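Local coordinates for protein Epf (Streptococcus pyogenes, PDB 4ES8) that acts as a cell-surface adhesin, binding to cells through an N-terminal domain that contains a carbohydrate-binding module, at residues 219-224 with 233-238; 291-296 with 307-312. All coordinates share one frame; numbering follows the deposited sequence. Where two conformers were deposited one is given.

Interaction 1 of 2, residues 219-224 with 233-238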
ATOM      1  N   GLN A 219       5.943 -19.079  -3.348  1.00 11.45           N
ATOM      2  CA  GLN A 219       6.385 -20.220  -4.145  0.50 11.63           C
ATOM      3  C   GLN A 219       6.310 -21.482  -3.333  1.00 13.64           C
ATOM      4  O   GLN A 219       6.383 -21.421  -2.108  1.00 12.73           O
ATOM      5  CB  GLN A 219       7.834 -20.031  -4.646  0.50 12.84           C
ATOM      6  CG  GLN A 219       8.026 -18.842  -5.587  0.50 17.00           C
ATOM      7  CD  GLN A 219       8.481 -17.607  -4.857  0.50 25.24           C
ATOM      8  OE1 GLN A 219       9.366 -17.656  -4.000  0.50 14.60           O
ATOM      9  NE2 GLN A 219       7.916 -16.463  -5.211  0.50 24.03           N
ATOM     10  N   LEU A 220       6.192 -22.633  -4.012  1.00 10.96           N
ATOM     11  CA  LEU A 220       6.179 -23.889  -3.268  1.00 12.19           C
ATOM     12  C   LEU A 220       7.635 -24.273  -2.950  1.00 16.06           C
ATOM     13  O   LEU A 220       8.447 -24.412  -3.865  1.00 15.33           O
ATOM     14  CB  LEU A 220       5.493 -25.021  -4.064  1.00 12.45           C
ATOM     15  CG  LEU A 220       5.371 -26.364  -3.300  1.00 15.85           C
ATOM     16  CD1 LEU A 220       4.342 -26.286  -2.184  1.00 15.56           C
ATOM     17  CD2 LEU A 220       5.050 -27.529  -4.261  1.00 17.50           C
ATOM     18  N   ASP A 221       7.948 -24.417  -1.661  1.00 14.33           N
ATOM     19  CA  ASP A 221       9.266 -24.845  -1.192  1.00 15.14           C
ATOM     20  C   ASP A 221       9.307 -26.358  -1.243  1.00 19.63           C
ATOM     21  O   ASP A 221      10.241 -26.925  -1.800  1.00 19.37           O
ATOM     22  CB  ASP A 221       9.545 -24.324   0.233  1.00 16.74           C
ATOM     23  CG  ASP A 221      10.970 -24.516   0.731  1.00 29.93           C
ATOM     24  OD1 ASP A 221      11.880 -24.715  -0.113  1.00 30.33           O
ATOM     25  OD2 ASP A 221      11.188 -24.382   1.958  1.00 36.60           O
ATOM     26  N   LYS A 222       8.266 -27.012  -0.694  1.00 16.44           N
ATOM     27  CA  LYS A 222       8.139 -28.473  -0.714  1.00 16.52           C
ATOM     28  C   LYS A 222       6.701 -28.874  -0.486  1.00 18.64           C
ATOM     29  O   LYS A 222       5.928 -28.155   0.152  1.00 16.98           O
ATOM     30  CB  LYS A 222       9.086 -29.169   0.298  1.00 20.84           C
ATOM     31  CG  LYS A 222       8.831 -28.865   1.767  1.00 35.20           C
ATOM     32  CD  LYS A 222       9.711 -29.706   2.696  1.00 46.00           C
ATOM     33  CE  LYS A 222       9.334 -29.482   4.143  1.00 54.97           C
ATOM     34  NZ  LYS A 222      10.121 -30.342   5.065  1.00 61.57           N
ATOM     35  N   GLY A 223       6.334 -30.017  -1.050  1.00 15.52           N
ATOM     36  CA  GLY A 223       5.000 -30.556  -0.877  1.00 15.86           C
ATOM     37  C   GLY A 223       5.103 -31.955  -0.318  1.00 20.41           C
ATOM     38  O   GLY A 223       6.022 -32.694  -0.691  1.00 21.35           O
ATOM     39  N   VAL A 224       4.197 -32.311   0.608  1.00 17.95           N
ATOM     40  CA  VAL A 224       4.180 -33.658   1.193  1.00 18.64           C
ATOM     41  C   VAL A 224       2.789 -34.242   1.003  1.00 21.28           C
ATOM     42  O   VAL A 224       1.797 -33.680   1.477  1.00 20.95           O
ATOM     43  CB  VAL A 224       4.619 -33.653   2.685  1.00 23.15           C
ATOM     44  CG1 VAL A 224       4.384 -35.017   3.343  1.00 23.63           C
ATOM     45  CG2 VAL A 224       6.082 -33.233   2.827  1.00 22.73           C
ATOM     46  N   GLN A 233       0.532 -31.461   2.882  1.00 17.11           N
ATOM     47  CA  GLN A 233       1.210 -30.361   3.569  1.00 17.13           C
ATOM     48  C   GLN A 233       2.070 -29.606   2.581  1.00 19.31           C
ATOM     49  O   GLN A 233       2.984 -30.181   1.985  1.00 17.57           O
ATOM     50  CB  GLN A 233       2.059 -30.887   4.748  1.00 18.83           C
ATOM     51  CG  GLN A 233       1.217 -31.474   5.884  1.00 26.45           C
ATOM     52  CD  GLN A 233       2.057 -31.838   7.089  1.00 46.32           C
ATOM     53  OE1 GLN A 233       3.276 -32.065   7.001  1.00 38.78           O
ATOM     54  NE2 GLN A 233       1.410 -31.924   8.245  1.00 40.92           N
ATOM     55  N   LEU A 234       1.796 -28.303   2.411  1.00 15.37           N
ATOM     56  CA  LEU A 234       2.582 -27.490   1.486  1.00 14.40           C
ATOM     57  C   LEU A 234       3.390 -26.450   2.232  1.00 17.98           C
ATOM     58  O   LEU A 234       2.814 -25.650   2.978  1.00 19.20           O
ATOM     59  CB  LEU A 234       1.681 -26.793   0.465  1.00 14.41           C
ATOM     60  CG  LEU A 234       0.762 -27.687  -0.370  1.00 17.01           C
ATOM     61  CD1 LEU A 234      -0.016 -26.856  -1.326  1.00 17.17           C
ATOM     62  CD2 LEU A 234       1.563 -28.751  -1.197  1.00 15.75           C
ATOM     63  N   THR A 235       4.714 -26.463   2.042  1.00 13.43           N
ATOM     64  CA  THR A 235       5.590 -25.467   2.661  1.00 12.81           C
ATOM     65  C   THR A 235       5.813 -24.338   1.658  1.00 15.90           C
ATOM     66  O   THR A 235       6.338 -24.568   0.568  1.00 15.63           O
ATOM     67  CB  THR A 235       6.919 -26.107   3.117  1.00 20.34           C
ATOM     68  OG1 THR A 235       6.632 -27.141   4.059  1.00 19.94           O
ATOM     69  CG2 THR A 235       7.899 -25.089   3.746  1.00 18.33           C
ATOM     70  N   LEU A 236       5.426 -23.116   2.030  1.00 11.50           N
ATOM     71  CA  LEU A 236       5.608 -21.966   1.146  1.00 11.51           C
ATOM     72  C   LEU A 236       6.881 -21.183   1.468  1.00 14.38           C
ATOM     73  O   LEU A 236       7.348 -21.173   2.620  1.00 15.93           O
ATOM     74  CB  LEU A 236       4.418 -21.004   1.295  1.00 11.49           C
ATOM     75  CG  LEU A 236       3.015 -21.558   1.030  1.00 13.80           C
ATOM     76  CD1 LEU A 236       1.967 -20.469   1.276  1.00 13.22           C
ATOM     77  CD2 LEU A 236       2.900 -22.132  -0.379  1.00 14.86           C
ATOM     78  N   LYS A 237       7.416 -20.524   0.447  1.00 11.91           N
ATOM     79  CA  LYS A 237       8.592 -19.657   0.558  0.50 11.63           C
ATOM     80  C   LYS A 237       8.372 -18.419  -0.306  1.00 15.73           C
ATOM     81  O   LYS A 237       7.476 -18.426  -1.158  1.00 14.31           O
ATOM     82  CB  LYS A 237       9.879 -20.405   0.136  0.50 14.54           C
ATOM     83  CG  LYS A 237       9.954 -20.714  -1.360  0.50 11.99           C
ATOM     84  CD  LYS A 237      11.221 -21.468  -1.759  0.50 18.39           C
ATOM     85  CE  LYS A 237      11.166 -21.874  -3.215  0.50 20.89           C
ATOM     86  NZ  LYS A 237      12.314 -22.750  -3.607  0.50 21.39           N
ATOM     87  N   SER A 238       9.192 -17.373  -0.121  1.00 12.76           N
ATOM     88  CA  SER A 238       9.118 -16.180  -0.941  0.50 11.77           C
ATOM     89  C   SER A 238      10.507 -15.679  -1.253  1.00 17.19           C
ATOM     90  O   SER A 238      11.242 -15.303  -0.320  1.00 18.61           O
ATOM     91  CB  SER A 238       8.315 -15.088  -0.244  0.50 14.46           C
ATOM     92  OG  SER A 238       8.404 -13.874  -0.968  0.50 13.73           O
TER
HETATM   93  O   HOH W   1      10.052 -22.078   3.201  1.00 32.73           O
HETATM   94  O   HOH W   2      12.331 -25.379  -2.807  1.00 44.60           O
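The carboxylate of Asp221 lies alongside Thr235 and across the Lys237 chain: its OD2 sits 3.8 Å from Thr235 CG2, and its OD1 approaches the methylene Lys237 CD at 3.7 Å. A second flat group, the amide of Gln219, brings OE1 to 3.4 Å from Ser238 CA and receives a hydrogen bond on OE1 from Asp239 N. The setting is an antiparallel beta hairpin of strands 219-224 and 231-237, broken by a classic beta bulge, in what is probably the fibronectin-like domain. At the bulge Asp221 and Lys222 both face Thr235. Thr235 O is gripped by Asp221 N at 2.8 Å and, more weakly, by Lys222 N at 3.4 Å, while Thr235 N donates to Lys222 O. On either side of the one-residue shift the pairing is regular: Gln219 with Lys237 and Val224 with Gln233 each exchange two backbone bonds.

Leu220 and Leu234 meet on the buried side, where Val293 and Phe309 of the facing sheet also touch them. Their side chains cross at about a right angle, with Leu220 CD1 3.8 Å from Leu234 CB; a chi1 of -177°, CG opposite the backbone N, carries the Leu220 branch there. Leu234 CD2 rests against the bare Gly223 CA at 3.9 Å.

On the outer side Lys222 has CG wedged between its backbone N and carbonyl carbon (chi1 64°), and the extended chain runs obliquely past Thr235, touching OG1 with CG and CE. Water 1 donates to both Asp221 OD2 and Leu236 O. The ammonium of Lys237 stays beyond salt-bridge distance of Asp221 OD1; instead Lys237 NZ donates to water 2 at 2.7 Å, and that water in turn donates a hydrogen bond to Asp221 O.

Interaction 2 of 2, residues 291-296 with 307-312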
ATOM      1  N   LEU A 291       2.094 -34.109  -8.621  1.00 13.18           N
ATOM      2  CA  LEU A 291       1.009 -33.167  -8.380  1.00 11.47           C
ATOM      3  C   LEU A 291       1.481 -31.778  -8.765  1.00 13.36           C
ATOM      4  O   LEU A 291       2.681 -31.503  -8.714  1.00 13.16           O
ATOM      5  CB  LEU A 291       0.563 -33.183  -6.910  1.00 11.35           C
ATOM      6  CG  LEU A 291       0.166 -34.562  -6.329  1.00 14.23           C
ATOM      7  CD1 LEU A 291      -0.220 -34.440  -4.862  1.00 14.81           C
ATOM      8  CD2 LEU A 291      -1.004 -35.198  -7.119  1.00 16.01           C
ATOM      9  N   LYS A 292       0.543 -30.897  -9.126  1.00  9.79           N
ATOM     10  CA  LYS A 292       0.869 -29.532  -9.530  1.00 10.03           C
ATOM     11  C   LYS A 292       0.276 -28.540  -8.557  1.00 12.02           C
ATOM     12  O   LYS A 292      -0.874 -28.697  -8.109  1.00 12.46           O
ATOM     13  CB  LYS A 292       0.335 -29.253 -10.944  1.00 11.57           C
ATOM     14  CG  LYS A 292       0.634 -27.847 -11.479  1.00  9.72           C
ATOM     15  CD  LYS A 292       0.194 -27.665 -12.938  1.00 15.25           C
ATOM     16  CE  LYS A 292      -1.311 -27.693 -13.140  1.00 20.00           C
ATOM     17  NZ  LYS A 292      -1.667 -27.359 -14.550  1.00 24.90           N
ATOM     18  N   VAL A 293       1.055 -27.498  -8.258  1.00 10.13           N
ATOM     19  CA  VAL A 293       0.605 -26.397  -7.412  1.00 10.49           C
ATOM     20  C   VAL A 293       0.730 -25.103  -8.214  1.00 11.38           C
ATOM     21  O   VAL A 293       1.794 -24.830  -8.770  1.00 11.19           O
ATOM     22  CB  VAL A 293       1.394 -26.315  -6.084  1.00 13.26           C
ATOM     23  CG1 VAL A 293       1.039 -25.040  -5.319  1.00 13.94           C
ATOM     24  CG2 VAL A 293       1.135 -27.549  -5.215  1.00 13.46           C
ATOM     25  N   SER A 294      -0.349 -24.307  -8.240  1.00 10.17           N
ATOM     26  CA  SER A 294      -0.369 -22.971  -8.846  1.00  9.85           C
ATOM     27  C   SER A 294      -0.811 -21.987  -7.768  1.00 12.66           C
ATOM     28  O   SER A 294      -1.793 -22.254  -7.086  1.00 11.60           O
ATOM     29  CB  SER A 294      -1.303 -22.929 -10.048  1.00 12.35           C
ATOM     30  OG  SER A 294      -1.361 -21.606 -10.564  1.00 16.82           O
ATOM     31  N   ILE A 295      -0.083 -20.857  -7.602  1.00  8.38           N
ATOM     32  CA  ILE A 295      -0.424 -19.906  -6.544  1.00  8.69           C
ATOM     33  C   ILE A 295      -0.789 -18.569  -7.175  1.00 11.37           C
ATOM     34  O   ILE A 295       0.011 -17.990  -7.921  1.00 12.44           O
ATOM     35  CB  ILE A 295       0.740 -19.775  -5.531  1.00 11.21           C
ATOM     36  CG1 ILE A 295       1.109 -21.171  -4.916  1.00 10.78           C
ATOM     37  CG2 ILE A 295       0.400 -18.778  -4.408  1.00 12.45           C
ATOM     38  CD1 ILE A 295       2.335 -21.216  -4.012  1.00 13.22           C
ATOM     39  N   LYS A 296      -1.986 -18.067  -6.844  1.00  9.51           N
ATOM     40  CA  LYS A 296      -2.442 -16.783  -7.367  1.00  8.98           C
ATOM     41  C   LYS A 296      -2.504 -15.799  -6.230  1.00 10.79           C
ATOM     42  O   LYS A 296      -3.125 -16.100  -5.218  1.00 10.51           O
ATOM     43  CB  LYS A 296      -3.832 -16.932  -8.006  1.00 12.23           C
ATOM     44  CG  LYS A 296      -4.398 -15.601  -8.551  1.00 21.89           C
ATOM     45  CD  LYS A 296      -5.832 -15.802  -9.047  1.00 28.81           C
ATOM     46  CE  LYS A 296      -6.452 -14.541  -9.584  1.00 35.19           C
ATOM     47  NZ  LYS A 296      -7.939 -14.631  -9.573  1.00 43.77           N
ATOM     48  N   PHE A 307       4.288 -25.257 -10.009  1.00 10.00           N
ATOM     49  CA  PHE A 307       5.221 -26.035  -9.174  1.00 10.22           C
ATOM     50  C   PHE A 307       4.784 -27.487  -9.182  1.00 13.77           C
ATOM     51  O   PHE A 307       3.588 -27.763  -9.285  1.00 13.77           O
ATOM     52  CB  PHE A 307       5.250 -25.522  -7.730  1.00 11.95           C
ATOM     53  CG  PHE A 307       5.548 -24.050  -7.613  1.00 12.75           C
ATOM     54  CD1 PHE A 307       6.835 -23.568  -7.804  1.00 16.14           C
ATOM     55  CD2 PHE A 307       4.528 -23.139  -7.374  1.00 13.08           C
ATOM     56  CE1 PHE A 307       7.100 -22.199  -7.738  1.00 16.02           C
ATOM     57  CE2 PHE A 307       4.799 -21.775  -7.278  1.00 16.61           C
ATOM     58  CZ  PHE A 307       6.079 -21.313  -7.497  1.00 15.80           C
ATOM     59  N   PHE A 308       5.733 -28.412  -9.037  1.00 13.34           N
ATOM     60  CA  PHE A 308       5.422 -29.844  -9.037  1.00 12.89           C
ATOM     61  C   PHE A 308       6.140 -30.546  -7.917  1.00 17.14           C
ATOM     62  O   PHE A 308       7.278 -30.197  -7.571  1.00 17.39           O
ATOM     63  CB  PHE A 308       5.837 -30.487 -10.380  1.00 14.19           C
ATOM     64  CG  PHE A 308       5.202 -29.869 -11.597  1.00 14.77           C
ATOM     65  CD1 PHE A 308       3.987 -30.337 -12.078  1.00 16.69           C
ATOM     66  CD2 PHE A 308       5.797 -28.781 -12.238  1.00 16.43           C
ATOM     67  CE1 PHE A 308       3.386 -29.749 -13.199  1.00 17.36           C
ATOM     68  CE2 PHE A 308       5.188 -28.181 -13.341  1.00 17.74           C
ATOM     69  CZ  PHE A 308       3.990 -28.677 -13.822  1.00 16.48           C
ATOM     70  N   PHE A 309       5.499 -31.592  -7.382  1.00 12.15           N
ATOM     71  CA  PHE A 309       6.113 -32.434  -6.377  1.00 12.10           C
ATOM     72  C   PHE A 309       5.507 -33.813  -6.505  1.00 17.08           C
ATOM     73  O   PHE A 309       4.372 -33.952  -6.976  1.00 14.87           O
ATOM     74  CB  PHE A 309       5.980 -31.867  -4.941  1.00 12.88           C
ATOM     75  CG  PHE A 309       4.592 -31.913  -4.346  1.00 13.06           C
ATOM     76  CD1 PHE A 309       3.665 -30.907  -4.620  1.00 14.76           C
ATOM     77  CD2 PHE A 309       4.215 -32.944  -3.485  1.00 14.72           C
ATOM     78  CE1 PHE A 309       2.376 -30.954  -4.073  1.00 15.06           C
ATOM     79  CE2 PHE A 309       2.939 -32.965  -2.904  1.00 17.50           C
ATOM     80  CZ  PHE A 309       2.027 -31.975  -3.203  1.00 16.40           C
ATOM     81  N   GLU A 310       6.257 -34.829  -6.069  1.00 15.66           N
ATOM     82  CA  GLU A 310       5.761 -36.198  -6.143  1.00 15.27           C
ATOM     83  C   GLU A 310       5.065 -36.654  -4.893  1.00 18.08           C
ATOM     84  O   GLU A 310       5.511 -36.367  -3.784  1.00 17.29           O
ATOM     85  CB  GLU A 310       6.923 -37.164  -6.401  1.00 16.44           C
ATOM     86  CG  GLU A 310       7.380 -37.195  -7.852  1.00 20.44           C
ATOM     87  CD  GLU A 310       8.494 -38.183  -8.149  1.00 39.82           C
ATOM     88  OE1 GLU A 310       8.747 -39.081  -7.312  1.00 31.73           O
ATOM     89  OE2 GLU A 310       9.102 -38.070  -9.238  1.00 31.01           O
ATOM     90  N   VAL A 311       4.030 -37.471  -5.082  1.00 15.68           N
ATOM     91  CA  VAL A 311       3.376 -38.229  -4.015  1.00 17.24           C
ATOM     92  C   VAL A 311       4.399 -39.296  -3.596  1.00 25.24           C
ATOM     93  O   VAL A 311       5.079 -39.859  -4.451  1.00 24.13           O
ATOM     94  CB  VAL A 311       2.049 -38.878  -4.510  1.00 19.90           C
ATOM     95  CG1 VAL A 311       1.439 -39.819  -3.465  1.00 19.84           C
ATOM     96  CG2 VAL A 311       1.029 -37.842  -4.952  1.00 18.77           C
ATOM     97  N   GLY A 312       4.511 -39.568  -2.316  1.00 25.71           N
ATOM     98  CA  GLY A 312       5.430 -40.609  -1.870  1.00 27.00           C
ATOM     99  C   GLY A 312       4.733 -41.670  -1.049  1.00 32.90           C
ATOM    100  O   GLY A 312       3.502 -41.721  -0.987  1.00 30.22           O
TER
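Phe307 O is approached by two donors of the opposite strand: Val293 N forms a 2.7 Å hydrogen bond to it, with the donor tilted 27° from the carbonyl plane, and Lys292 CA adds a CA-H...O contact at 3.3 Å. The return bond, Phe307 N to Val293 O, completes this antiparallel pair. Leu291 and Phe309 exchange a second pair of bonds, and Leu291 O also meets Phe308 CA at 3.2 Å.

The side chains divide between two faces. On the buried one, the Phe309 ring has Leu291 CB over one face, 4.0 Å above its plane and offset toward the rim, whereas Val293 CG2 lies at the ring edge, 3.8 Å from CE1. A chi1 of 71°, which sets CG between the backbone N and the carbonyl carbon, turns this ring across toward its neighbours. Leu291 CD1 reaches Phe309 CZ and packs still closer on Val311 CG2, at 3.6 Å. Farther along, Ile295 crosses Phe307 at about a right angle and touches CE2 with CD1.

On the other face Lys292 and Phe308 run side by side, pointing the same way, and the aliphatic CG of the lysine lies 3.8 Å from Phe308 CE1. Their ends have further partners: Lys292 makes a cation-pi contact with Phe253, and Phe308 one with Lys290.

The result is a two-stranded antiparallel hairpin at the edge of a four-stranded sheet, one apolar face turned to a three-stranded sheet, consistent with a fibronectin-like beta sandwich.

How the interactions relate
The two hairpins follow one another along the chain, interaction 1 closing before interaction 2 opens, yet their centres lie only about 9 Å apart. They belong to different sheets of one domain: 219-224 with 233-238 in the three-stranded sheet completed by 273-276, and 291-296 with 307-312 in the four-stranded sheet that also holds 248-253 and 259-264. The sheets meet directly, Leu220 CD2 packing on Phe309 CD1 at 3.7 Å and Gly223 O approaching Phe309 CD2 at 3.3 Å, while Phe307 leans on Gln219. Strands 219-224 and 307-310 are both outermost in their sheets, so these contacts join the two layers along one border of what is probably a fibronectin-like sandwich.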